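Local coordinates for protein prolyl-tRNA synthetase (Naegleria fowleri, PDB 6UYH) that probably joins proline to its cognate tRNA through a prolyl-adenylate, and here holds the inhibitor halofuginone together with an ATP analogue, at residues E98-V102 with P113-R117; V355-I359 with I394-L398; C374-T378 with K400-M405. One frame throughout, in Å; residues are numbered along the deposited sequence.

Overall arrangement
Interaction 1 comes first along the chain and stands apart: it lies about 46 Å from interaction 2 and 44 Å from interaction 3, centre to centre, on the opposite side of the chain's centre. It belongs to a beta hairpin at the subunit interface, beside the halofuginone pocket. Interactions 2 and 3 are neighbours, their centres about 8 Å apart, and their segments alternate along the sequence. Both set helix 391-415 against one five-stranded sheet, through the adjacent strands 357-361 and 370-375. Interaction 1 thus lies by the inhibitor pocket and the dimer interface, whereas the other two seat a long helix on the anticodon-binding domain.

Interaction 1. Residues E98-V102 with P113-R117; sequences EVAWV and PIALR. With HFG (7-bromo-6-chloro-3-{3-[(2R,3S)-3-hydroxypiperidin-2-yl]-2-oxopropyl}quinazolin-4(3H)-one), chain D.
Val-102, Leu-116 and Trp-101 carry this antiparallel beta hairpin, in which strand 108-116 runs back along strand 100-105 beside the halofuginone pocket. Val-102 and Ile-114 form a hydrogen-bonded pair. Val-102 N donates to Ile-114 O at 2.8 Å, while the return bond, from Ile-114 N to Val-102 O, is longer at 3.2 Å. One step on, Trp-101 and Ala-115 make a non-hydrogen-bonded pair, and beyond them Leu-116 N donates to Ala-100 O.

The two sheet faces are packed differently. On one, Val-102 and Leu-116 meet at about a right angle, methyl to methyl, with Val-102 CG2 3.7 Å from Leu-116 CD2. The second methyl of the leucine, CD1, rests against Ala-100 CB. Phe-79 of the adjoining strand 79-81 packs against Val-102, Ile-114 and Leu-116.

On the other face lies the indole of Trp-101. Its CG is anti to the carbonyl carbon (chi1 -72°), which swings the six-membered ring across toward strand 108-116. Ala-115 CB sits over that ring in a CH-pi contact, 3.8 Å from the centroid and only 11° off the normal. Val-99 CG1 lies on the same face of the indole, toward its rim, and also touches Ala-115 CB at 3.5 Å. Lys-104 of the second subunit makes a cation-pi contact with Trp-101, and the sheet continues into that subunit through Trp-101 and Val-102.

Toward the pocket the strands part, and a water spans them, accepting from Ala-100 N and donating to Leu-116 O. Val-99 splits its branches between hairpin and inhibitor: its other methyl, Val-99 CG2, lies 3.5 Å from the halofuginone bromine BR1.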
loop_
_atom_site.group_PDB
_atom_site.type_symbol
_atom_site.label_atom_id
_atom_site.label_comp_id
_atom_site.label_asym_id
_atom_site.label_seq_id
_atom_site.Cartn_x
_atom_site.Cartn_y
_atom_site.Cartn_z
ATOM N N GLU A 98 11.671 21.562 6.894
ATOM C CA GLU A 98 10.730 20.755 6.120
ATOM C C GLU A 98 9.971 19.721 6.952
ATOM O O GLU A 98 9.102 19.038 6.402
ATOM C CB GLU A 98 11.450 20.028 4.978
ATOM C CG GLU A 98 12.044 20.919 3.899
ATOM C CD GLU A 98 12.507 20.123 2.671
ATOM O OE1 GLU A 98 12.825 20.752 1.642
ATOM O OE2 GLU A 98 12.551 18.870 2.726
ATOM N N VAL A 99 10.264 19.591 8.245
ATOM C CA VAL A 99 9.626 18.577 9.085
ATOM C C VAL A 99 8.256 19.067 9.538
ATOM O O VAL A 99 8.131 20.169 10.077
ATOM C CB VAL A 99 10.502 18.254 10.307
ATOM C CG1 VAL A 99 9.869 17.142 11.103
ATOM C CG2 VAL A 99 11.940 17.906 9.897
ATOM N N ALA A 100 7.236 18.225 9.375
ATOM C CA ALA A 100 5.894 18.521 9.864
ATOM C C ALA A 100 5.719 17.938 11.264
ATOM O O ALA A 100 6.053 16.773 11.492
ATOM C CB ALA A 100 4.839 17.942 8.915
ATOM N N TRP A 101 5.206 18.751 12.194
ATOM C CA TRP A 101 5.119 18.377 13.603
ATOM C C TRP A 101 3.675 18.255 14.065
ATOM O O TRP A 101 2.888 19.194 13.920
ATOM C CB TRP A 101 5.838 19.396 14.484
ATOM C CG TRP A 101 7.314 19.309 14.337
ATOM C CD1 TRP A 101 8.105 20.059 13.517
ATOM C CD2 TRP A 101 8.183 18.397 15.014
ATOM N NE1 TRP A 101 9.417 19.676 13.649
ATOM C CE2 TRP A 101 9.493 18.655 14.561
ATOM C CE3 TRP A 101 7.981 17.394 15.973
ATOM C CZ2 TRP A 101 10.600 17.951 15.028
ATOM C CZ3 TRP A 101 9.086 16.687 16.434
ATOM C CH2 TRP A 101 10.380 16.974 15.958
ATOM N N VAL A 102 3.356 17.117 14.676
ATOM C CA VAL A 102 2.094 16.938 15.386
ATOM C C VAL A 102 2.275 17.495 16.789
ATOM O O VAL A 102 3.174 17.068 17.519
ATOM C CB VAL A 102 1.690 15.456 15.436
ATOM C CG1 VAL A 102 0.427 15.281 16.279
ATOM C CG2 VAL A 102 1.504 14.907 14.037
ATOM N N PRO A 113 5.605 16.690 21.305
ATOM C CA PRO A 113 5.408 16.735 19.850
ATOM C C PRO A 113 6.189 15.634 19.145
ATOM O O PRO A 113 7.308 15.285 19.533
ATOM C CB PRO A 113 5.928 18.127 19.464
ATOM C CG PRO A 113 5.761 18.938 20.704
ATOM C CD PRO A 113 6.017 17.993 21.851
ATOM N N ILE A 114 5.586 15.087 18.097
ATOM C CA ILE A 114 6.208 14.049 17.286
ATOM C C ILE A 114 6.107 14.475 15.831
ATOM O O ILE A 114 5.221 15.248 15.453
ATOM C CB ILE A 114 5.559 12.670 17.505
ATOM C CG1 ILE A 114 4.057 12.755 17.257
ATOM C CG2 ILE A 114 5.860 12.139 18.919
ATOM C CD1 ILE A 114 3.350 11.440 17.452
ATOM N N ALA A 115 7.021 13.968 15.014
ATOM C CA ALA A 115 7.114 14.386 13.623
ATOM C C ALA A 115 6.560 13.328 12.676
ATOM O O ALA A 115 6.437 12.147 13.015
ATOM C CB ALA A 115 8.569 14.715 13.265
ATOM N N LEU A 116 6.203 13.777 11.475
ATOM C CA LEU A 116 5.787 12.881 10.408
ATOM C C LEU A 116 6.995 12.478 9.572
ATOM O O LEU A 116 7.850 13.313 9.252
ATOM C CB LEU A 116 4.737 13.541 9.515
ATOM C CG LEU A 116 3.523 14.131 10.230
ATOM C CD1 LEU A 116 2.612 14.786 9.220
ATOM C CD2 LEU A 116 2.775 13.057 11.036
ATOM N N ARG A 117 7.054 11.193 9.237
ATOM C CA ARG A 117 8.049 10.514 8.415
ATOM C C ARG A 117 8.454 11.337 7.197
ATOM O O ARG A 117 7.638 11.514 6.284
ATOM C CB ARG A 117 7.466 9.162 7.959
ATOM C CG ARG A 117 8.286 8.396 6.931
ATOM C CD ARG A 117 7.708 6.990 6.756
ATOM N NE ARG A 117 6.288 7.024 6.418
ATOM C CZ ARG A 117 5.397 6.112 6.791
ATOM N NH1 ARG A 117 5.753 5.078 7.541
ATOM N NH2 ARG A 117 4.133 6.238 6.421
HETATM O "O4'" HFG D . 15.554 10.661 2.211
HETATM C C21 HFG D . 16.725 10.845 1.950
HETATM C "C3'" HFG D . 17.683 9.697 1.730
HETATM C "C2'" HFG D . 17.054 8.386 1.243
HETATM N "N1'" HFG D . 16.179 7.771 2.250
HETATM C "C6'" HFG D . 15.705 6.447 1.830
HETATM C "C5'" HFG D . 14.936 6.507 0.538
HETATM C "C4'" HFG D . 15.765 7.198 -0.548
HETATM C C39 HFG D . 16.277 8.543 -0.066
HETATM O "O7'" HFG D . 17.117 9.125 -1.067
HETATM C "C1'" HFG D . 17.306 12.263 1.850
HETATM N N3 HFG D . 16.495 13.238 2.575
HETATM C C4 HFG D . 16.483 13.166 3.962
HETATM O O11 HFG D . 17.162 12.350 4.557
HETATM C C10 HFG D . 15.561 14.118 4.596
HETATM C C5 HFG D . 15.454 14.171 5.985
HETATM C C2 HFG D . 15.716 14.131 1.890
HETATM N N1 HFG D . 14.887 14.966 2.405
HETATM C C9 HFG D . 14.784 14.959 3.797
HETATM C C8 HFG D . 13.854 15.812 4.391
HETATM C C7 HFG D . 13.741 15.831 5.771
HETATM BR BR1 HFG D . 12.397 16.923 6.538
HETATM C C6 HFG D . 14.552 15.044 6.561
HETATM CL CL1 HFG D . 14.506 15.163 8.294
HETATM O O HOH W 1 7.802 15.722 7.996
#

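Interaction 2. Residues V355-I359 with I394-L398; sequences VPLRI and IKAVL
Leu-357 is the knob that strand 357-361 pushes into a hollow on helix 391-415, part of the alpha/beta packing in which this helix covers one face of the mixed sheet of the anticodon-binding domain. The hollow is lined by Ile-394, Val-397 and Leu-398, residues one turn apart or adjacent on the helix, and every contact across it is apolar. Strand and helix segments run roughly antiparallel, at 143°, with axes 10.6 Å apart, leaving room for a layer of side chains between the backbones.

With CG anti to the backbone N (chi1 -178°), Leu-357 extends its forked end toward the helix. The fork meets Val-397 at about a right angle: CG1 of the valine lies 3.9 Å from Leu-357 CD2 and almost as near CD1, so a single methyl fits against both prongs. Ile-394 closes another wall, its CG2 reaching Leu-357 CD2 at 4.1 Å. Leu-398 approaches lower down, where its CD2 touches Leu-357 CB at 4.0 Å rather than the branched tip. The knob is thus held at its base as well as its end.

Two looser touches flank this centre. Pro-356 offers the corner of its ring to Leu-398, and Ile-359, two residues farther along the strand from Leu-357, points the same way toward Ile-394. Trp-382 of strand 381-385 packs on both Leu-357 and Val-397, while Val-300 of strand 300-304 packs on Ile-359 and Ile-394, extending the apolar layer to other strands. At the Ile-359 end the two segments meet through a single methyl pair, Ile-359 CD1 and Ile-394 CD1, 4.4 Å apart.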
loop_
_atom_site.group_PDB
_atom_site.type_symbol
_atom_site.label_atom_id
_atom_site.label_comp_id
_atom_site.label_asym_id
_atom_site.label_seq_id
_atom_site.Cartn_x
_atom_site.Cartn_y
_atom_site.Cartn_z
ATOM N N VAL A 355 -5.681 5.909 -23.700
ATOM C CA VAL A 355 -5.696 4.493 -24.096
ATOM C C VAL A 355 -4.785 4.287 -25.306
ATOM O O VAL A 355 -4.938 4.983 -26.328
ATOM C CB VAL A 355 -7.133 4.038 -24.398
ATOM C CG1 VAL A 355 -7.128 2.626 -24.940
ATOM C CG2 VAL A 355 -7.981 4.114 -23.119
ATOM N N PRO A 356 -3.822 3.364 -25.251
ATOM C CA PRO A 356 -2.827 3.289 -26.337
ATOM C C PRO A 356 -3.358 2.742 -27.658
ATOM O O PRO A 356 -2.847 3.134 -28.715
ATOM C CB PRO A 356 -1.723 2.392 -25.748
ATOM C CG PRO A 356 -2.313 1.755 -24.527
ATOM C CD PRO A 356 -3.369 2.687 -24.026
ATOM N N LEU A 357 -4.359 1.863 -27.659
ATOM C CA LEU A 357 -4.795 1.266 -28.915
ATOM C C LEU A 357 -6.313 1.251 -28.989
ATOM O O LEU A 357 -6.983 0.871 -28.024
ATOM C CB LEU A 357 -4.247 -0.153 -29.070
ATOM C CG LEU A 357 -4.574 -0.897 -30.366
ATOM C CD1 LEU A 357 -3.959 -0.201 -31.597
ATOM C CD2 LEU A 357 -4.111 -2.338 -30.267
ATOM N N ARG A 358 -6.846 1.668 -30.132
ATOM C CA ARG A 358 -8.276 1.630 -30.401
ATOM C C ARG A 358 -8.550 0.683 -31.562
ATOM O O ARG A 358 -7.840 0.705 -32.573
ATOM C CB ARG A 358 -8.806 3.031 -30.725
ATOM C CG ARG A 358 -10.242 3.083 -31.206
ATOM C CD ARG A 358 -10.709 4.526 -31.368
ATOM N NE ARG A 358 -10.274 5.147 -32.620
ATOM C CZ ARG A 358 -9.609 6.296 -32.707
ATOM N NH1 ARG A 358 -9.288 6.974 -31.614
ATOM N NH2 ARG A 358 -9.269 6.773 -33.900
ATOM N N ILE A 359 -9.568 -0.159 -31.405
ATOM C CA ILE A 359 -10.061 -1.021 -32.475
ATOM C C ILE A 359 -11.425 -0.491 -32.886
ATOM O O ILE A 359 -12.329 -0.375 -32.049
ATOM C CB ILE A 359 -10.138 -2.492 -32.038
ATOM C CG1 ILE A 359 -8.730 -3.022 -31.747
ATOM C CG2 ILE A 359 -10.849 -3.348 -33.104
ATOM C CD1 ILE A 359 -8.676 -4.465 -31.310
ATOM N N ILE A 394 -2.073 -8.612 -31.053
ATOM C CA ILE A 394 -2.396 -7.341 -30.412
ATOM C C ILE A 394 -1.334 -6.973 -29.383
ATOM O O ILE A 394 -0.931 -5.808 -29.279
ATOM C CB ILE A 394 -3.805 -7.392 -29.794
ATOM C CG1 ILE A 394 -4.864 -7.526 -30.897
ATOM C CG2 ILE A 394 -4.058 -6.165 -28.938
ATOM C CD1 ILE A 394 -4.787 -6.441 -31.963
ATOM N N LYS A 395 -0.858 -7.952 -28.607
ATOM C CA LYS A 395 0.263 -7.686 -27.706
ATOM C C LYS A 395 1.483 -7.188 -28.478
ATOM O O LYS A 395 2.210 -6.299 -28.009
ATOM C CB LYS A 395 0.616 -8.942 -26.912
ATOM C CG LYS A 395 -0.406 -9.311 -25.854
ATOM C CD LYS A 395 -0.111 -10.664 -25.223
ATOM C CE LYS A 395 -1.190 -11.039 -24.220
ATOM N NZ LYS A 395 -0.996 -12.403 -23.653
ATOM N N ALA A 396 1.725 -7.760 -29.657
ATOM C CA ALA A 396 2.836 -7.311 -30.489
ATOM C C ALA A 396 2.647 -5.861 -30.919
ATOM O O ALA A 396 3.619 -5.104 -31.019
ATOM C CB ALA A 396 2.974 -8.230 -31.709
ATOM N N VAL A 397 1.401 -5.465 -31.194
ATOM C CA VAL A 397 1.113 -4.067 -31.501
ATOM C C VAL A 397 1.404 -3.187 -30.292
ATOM O O VAL A 397 1.974 -2.098 -30.417
ATOM C CB VAL A 397 -0.345 -3.920 -31.973
ATOM C CG1 VAL A 397 -0.718 -2.459 -32.100
ATOM C CG2 VAL A 397 -0.545 -4.650 -33.300
ATOM N N LEU A 398 1.035 -3.655 -29.100
ATOM C CA LEU A 398 1.269 -2.871 -27.893
ATOM C C LEU A 398 2.750 -2.744 -27.582
ATOM O O LEU A 398 3.191 -1.695 -27.102
ATOM C CB LEU A 398 0.523 -3.505 -26.718
ATOM C CG LEU A 398 -1.003 -3.469 -26.810
ATOM C CD1 LEU A 398 -1.621 -4.283 -25.690
ATOM C CD2 LEU A 398 -1.510 -2.036 -26.762
#

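Interaction 3. Residues C374-T378 with K400-M405; sequences CRRDT and KIHDSM. With EDO (1,2-ethanediol), chain B; EDO (1,2-ethanediol), chain Z.
Arg-375 and Ile-401 lie alongside each other, pointing opposite ways. Ile-401 CD1 touches Arg-375 CB at 3.6 Å, and Ile-401 CG1 lies over one face of the guanidinium. The polar partners gather round the edge instead. Asp-377 is gripped side-on, NE of Arg-375 bonding OD1 and NH2 bonding OD2, each at 2.9 Å and each on a syn lone pair. Both oxygens lie close to the guanidinium plane, and the paired bonds keep the two groups nearly coplanar.

This bidentate salt bridge joins the end of strand 370-375 to the turn after it, in the anticodon-binding domain, and presents the pair to helix 391-415. There Arg-375 NH2 donates a hydrogen bond to Ser-404 OG, 3.0 Å long and only 8° out of the guanidinium plane. Asp-377 crosses Ile-401 obliquely, with its CG 4.0 Å from Ile-401 CG2, and its CB packs on Met-405 CG.

At the NH1 side of the guanidinium, Arg-375 NH1 and Lys-400 NZ stand 4.3 Å apart, two like charges with mediators between them. A water accepts from Arg-375 NH1 and, weakly, from Lys-400 NZ; O2 of an ethanediol, probably from the crystallisation liquor, accepts from Arg-375 NH1 at 2.9 Å and from Lys-400 NZ at 3.2 Å.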
loop_
_atom_site.group_PDB
_atom_site.type_symbol
_atom_site.label_atom_id
_atom_site.label_comp_id
_atom_site.label_asym_id
_atom_site.label_seq_id
_atom_site.Cartn_x
_atom_site.Cartn_y
_atom_site.Cartn_z
ATOM N N CYS A 374 -5.998 2.016 -34.494
ATOM C CA CYS A 374 -5.427 3.357 -34.402
ATOM C C CYS A 374 -4.582 3.430 -33.142
ATOM O O CYS A 374 -5.085 3.164 -32.045
ATOM C CB CYS A 374 -6.518 4.432 -34.378
ATOM S SG CYS A 374 -5.873 6.131 -34.331
ATOM N N ARG A 375 -3.306 3.780 -33.296
ATOM C CA ARG A 375 -2.378 3.839 -32.172
ATOM C C ARG A 375 -2.265 5.274 -31.665
ATOM O O ARG A 375 -2.092 6.209 -32.453
ATOM C CB ARG A 375 -1.005 3.279 -32.554
ATOM C CG ARG A 375 -0.372 3.870 -33.803
ATOM C CD ARG A 375 0.884 3.092 -34.167
ATOM N NE ARG A 375 1.986 3.382 -33.252
ATOM C CZ ARG A 375 3.206 2.866 -33.366
ATOM N NH1 ARG A 375 3.477 2.015 -34.347
ATOM N NH2 ARG A 375 4.154 3.200 -32.500
ATOM N N ARG A 376 -2.368 5.430 -30.340
ATOM C CA ARG A 376 -2.492 6.738 -29.701
ATOM C C ARG A 376 -1.224 7.578 -29.822
ATOM O O ARG A 376 -1.304 8.807 -29.919
ATOM C CB ARG A 376 -2.850 6.534 -28.225
ATOM C CG ARG A 376 -2.927 7.798 -27.378
ATOM C CD ARG A 376 -4.109 8.687 -27.753
ATOM N NE ARG A 376 -4.132 9.861 -26.890
ATOM C CZ ARG A 376 -3.507 11.005 -27.160
ATOM N NH1 ARG A 376 -2.825 11.144 -28.292
ATOM N NH2 ARG A 376 -3.564 12.010 -26.295
ATOM N N ASP A 377 -0.052 6.947 -29.816
ATOM C CA ASP A 377 1.187 7.715 -29.744
ATOM C C ASP A 377 1.460 8.478 -31.035
ATOM O O ASP A 377 1.876 9.640 -30.989
ATOM C CB ASP A 377 2.354 6.795 -29.388
ATOM C CG ASP A 377 2.614 5.751 -30.440
ATOM O OD1 ASP A 377 1.648 5.334 -31.122
ATOM O OD2 ASP A 377 3.792 5.361 -30.589
ATOM N N THR A 378 1.229 7.854 -32.198
ATOM C CA THR A 378 1.432 8.528 -33.477
ATOM C C THR A 378 0.140 8.908 -34.186
ATOM O O THR A 378 0.186 9.708 -35.127
ATOM C CB THR A 378 2.258 7.652 -34.433
ATOM O OG1 THR A 378 1.523 6.460 -34.748
ATOM C CG2 THR A 378 3.594 7.270 -33.806
ATOM N N LYS A 400 5.090 -2.727 -29.890
ATOM C CA LYS A 400 5.578 -1.782 -30.890
ATOM C C LYS A 400 5.321 -0.344 -30.450
ATOM O O LYS A 400 6.180 0.527 -30.620
ATOM C CB LYS A 400 4.912 -2.068 -32.241
ATOM C CG LYS A 400 5.574 -1.421 -33.437
ATOM C CD LYS A 400 4.803 -1.705 -34.729
ATOM C CE LYS A 400 5.738 -1.710 -35.937
ATOM N NZ LYS A 400 5.275 -0.832 -37.058
ATOM N N ILE A 401 4.142 -0.081 -29.876
ATOM C CA ILE A 401 3.844 1.251 -29.356
ATOM C C ILE A 401 4.808 1.606 -28.231
ATOM O O ILE A 401 5.373 2.705 -28.195
ATOM C CB ILE A 401 2.378 1.330 -28.892
ATOM C CG1 ILE A 401 1.434 1.299 -30.097
ATOM C CG2 ILE A 401 2.134 2.581 -28.061
ATOM C CD1 ILE A 401 -0.041 1.219 -29.705
ATOM N N HIS A 402 5.019 0.672 -27.300
ATOM C CA HIS A 402 5.966 0.923 -26.218
ATOM C C HIS A 402 7.348 1.265 -26.766
ATOM O O HIS A 402 7.975 2.248 -26.346
ATOM C CB HIS A 402 6.066 -0.285 -25.287
ATOM C CG HIS A 402 7.211 -0.179 -24.331
ATOM N ND1 HIS A 402 7.060 0.306 -23.049
ATOM C CD2 HIS A 402 8.535 -0.418 -24.492
ATOM C CE1 HIS A 402 8.239 0.329 -22.451
ATOM N NE2 HIS A 402 9.151 -0.098 -23.305
ATOM N N ASP A 403 7.854 0.443 -27.687
ATOM C CA ASP A 403 9.187 0.679 -28.233
ATOM C C ASP A 403 9.280 2.039 -28.914
ATOM O O ASP A 403 10.281 2.748 -28.755
ATOM C CB ASP A 403 9.557 -0.440 -29.209
ATOM C CG ASP A 403 9.697 -1.790 -28.521
ATOM O OD1 ASP A 403 9.738 -1.827 -27.274
ATOM O OD2 ASP A 403 9.765 -2.815 -29.226
ATOM N N SER A 404 8.249 2.422 -29.671
ATOM C CA SER A 404 8.277 3.697 -30.383
ATOM C C SER A 404 8.295 4.869 -29.409
ATOM O O SER A 404 9.020 5.851 -29.619
ATOM C CB SER A 404 7.069 3.811 -31.314
ATOM O OG SER A 404 7.084 2.826 -32.338
ATOM N N MET A 405 7.478 4.790 -28.353
ATOM C CA MET A 405 7.438 5.846 -27.346
ATOM C C MET A 405 8.798 6.017 -26.688
ATOM O O MET A 405 9.280 7.143 -26.514
ATOM C CB MET A 405 6.355 5.529 -26.303
ATOM C CG MET A 405 4.932 5.618 -26.856
ATOM S SD MET A 405 3.671 5.105 -25.671
ATOM C CE MET A 405 3.952 6.270 -24.329
HETATM C C1 EDO B . 1.428 -1.205 -37.276
HETATM O O1 EDO B . 2.283 -1.432 -38.402
HETATM C C2 EDO B . 1.251 0.295 -37.067
HETATM O O2 EDO B . 2.541 0.866 -36.825
HETATM C C1 EDO Z . 9.992 3.325 -34.631
HETATM O O1 EDO Z . 8.766 3.855 -34.118
HETATM C C2 EDO Z . 11.017 3.242 -33.512
HETATM O O2 EDO Z . 10.825 2.029 -32.777
HETATM O O HOH W 2 6.233 1.585 -35.160
#